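Local coordinates for protein 1-deoxy-D-xylulose 5-phosphate reductoisomerase (Zymomonas mobilis, PDB 1R0K) that catalyses the NADPH-dependent rearrangement and reduction of 1-deoxy-D-xylulose 5-phosphate to 2-C-methyl-D-erythritol 4-phosphate in isoprenoid biosynthesis, at residues G219-L222 with I223-F226. Sequence-based numbering, arbitrary orientation.
Sequences GLEL and IEAF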
loop_
_atom_site.group_PDB
_atom_site.type_symbol
_atom_site.label_atom_id
_atom_site.label_comp_id
_atom_site.label_asym_id
_atom_site.label_seq_id
_atom_site.Cartn_x
_atom_site.Cartn_y
_atom_site.Cartn_z
ATOM N N GLY B 219 11.786 -19.573 -0.510
ATOM C CA GLY B 219 12.199 -19.949 0.831
ATOM C C GLY B 219 13.301 -19.022 1.308
ATOM O O GLY B 219 13.316 -18.601 2.464
ATOM N N LEU B 220 14.226 -18.695 0.409
ATOM C CA LEU B 220 15.332 -17.808 0.750
ATOM C C LEU B 220 14.810 -16.398 1.000
ATOM O O LEU B 220 15.301 -15.685 1.876
ATOM C CB LEU B 220 16.369 -17.806 -0.375
ATOM C CG LEU B 220 16.932 -19.197 -0.691
ATOM C CD1 LEU B 220 17.871 -19.117 -1.878
ATOM C CD2 LEU B 220 17.654 -19.744 0.526
ATOM N N GLU B 221 13.810 -15.998 0.224
ATOM C CA GLU B 221 13.208 -14.684 0.389
ATOM C C GLU B 221 12.556 -14.579 1.762
ATOM O O GLU B 221 12.592 -13.531 2.398
ATOM C CB GLU B 221 12.172 -14.440 -0.711
ATOM C CG GLU B 221 12.796 -14.027 -2.027
ATOM C CD GLU B 221 11.795 -13.977 -3.160
ATOM O OE1 GLU B 221 10.619 -13.668 -2.897
ATOM O OE2 GLU B 221 12.193 -14.231 -4.316
ATOM N N LEU B 222 11.958 -15.673 2.218
ATOM C CA LEU B 222 11.312 -15.695 3.521
ATOM C C LEU B 222 12.356 -15.490 4.609
ATOM O O LEU B 222 12.137 -14.756 5.575
ATOM C CB LEU B 222 10.616 -17.036 3.738
ATOM C CG LEU B 222 10.021 -17.266 5.121
ATOM C CD1 LEU B 222 8.956 -16.219 5.417
ATOM C CD2 LEU B 222 9.428 -18.667 5.182
ATOM N N ILE B 223 13.495 -16.153 4.448
ATOM C CA ILE B 223 14.563 -16.044 5.423
ATOM C C ILE B 223 15.050 -14.605 5.476
ATOM O O ILE B 223 15.185 -14.032 6.551
ATOM C CB ILE B 223 15.724 -16.993 5.071
ATOM C CG1 ILE B 223 15.261 -18.442 5.243
ATOM C CG2 ILE B 223 16.930 -16.710 5.961
ATOM C CD1 ILE B 223 16.278 -19.470 4.810
ATOM N N GLU B 224 15.289 -14.017 4.309
ATOM C CA GLU B 224 15.745 -12.634 4.240
ATOM C C GLU B 224 14.737 -11.691 4.880
ATOM O O GLU B 224 15.114 -10.776 5.616
ATOM C CB GLU B 224 15.941 -12.208 2.791
ATOM C CG GLU B 224 17.022 -12.944 2.044
ATOM C CD GLU B 224 17.099 -12.493 0.598
ATOM O OE1 GLU B 224 16.331 -13.030 -0.235
ATOM O OE2 GLU B 224 17.911 -11.586 0.306
ATOM N N ALA B 225 13.457 -11.908 4.580
ATOM C CA ALA B 225 12.390 -11.070 5.120
ATOM C C ALA B 225 12.357 -11.145 6.638
ATOM O O ALA B 225 12.125 -10.147 7.325
ATOM C CB ALA B 225 11.047 -11.503 4.550
ATOM N N PHE B 226 12.586 -12.343 7.163
ATOM C CA PHE B 226 12.573 -12.547 8.603
ATOM C C PHE B 226 13.601 -11.655 9.303
ATOM O O PHE B 226 13.313 -11.072 10.348
ATOM C CB PHE B 226 12.854 -14.017 8.918
ATOM C CG PHE B 226 12.967 -14.314 10.390
ATOM C CD1 PHE B 226 11.845 -14.274 11.216
ATOM C CD2 PHE B 226 14.203 -14.598 10.965
ATOM C CE1 PHE B 226 11.953 -14.507 12.585
ATOM C CE2 PHE B 226 14.323 -14.828 12.331
ATOM C CZ PHE B 226 13.196 -14.778 13.133
#
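Ile223 N donates to Gly219 O at 3.2 Å, the longest of four successive i to i+4 bonds inside helix 216-229. With chi1 at -68°, CG1 of Ile223 turns back along the helix and lies 3.4 Å from Gly219 O. Glu224 N reaches Leu220 O at 2.9 Å in the straightest bond (167°). Glu224 CG, anti to its own carbonyl carbon, rests 3.2 Å from Leu220 O, and the extended chain carries OE1 to 3.6 Å from Glu221 CA; the side chain also touches Leu128 and Val129 of helix 126-129. Replacing Glu224 by an alanine would probably open a gap against Leu128 and Val129 and take away the cover over Leu220 O. Ala225 N bonds to Glu221 O, which also accepts from His153 NE2, and Ala225 CB lies 3.3 Å from Glu221 O. Phe226 N closes the series on Leu222 O, and its side chain touches Ile315 of helix 307-317. The carboxylates of Glu221 and Glu224 stay apart, OE2 of the former 5.9 Å from OE1 of the latter. Glu221 OE1 forms a salt bridge with Lys218 NZ and approaches Glu152, an arrangement consistent with the metal and substrate site predicted to include both glutamates.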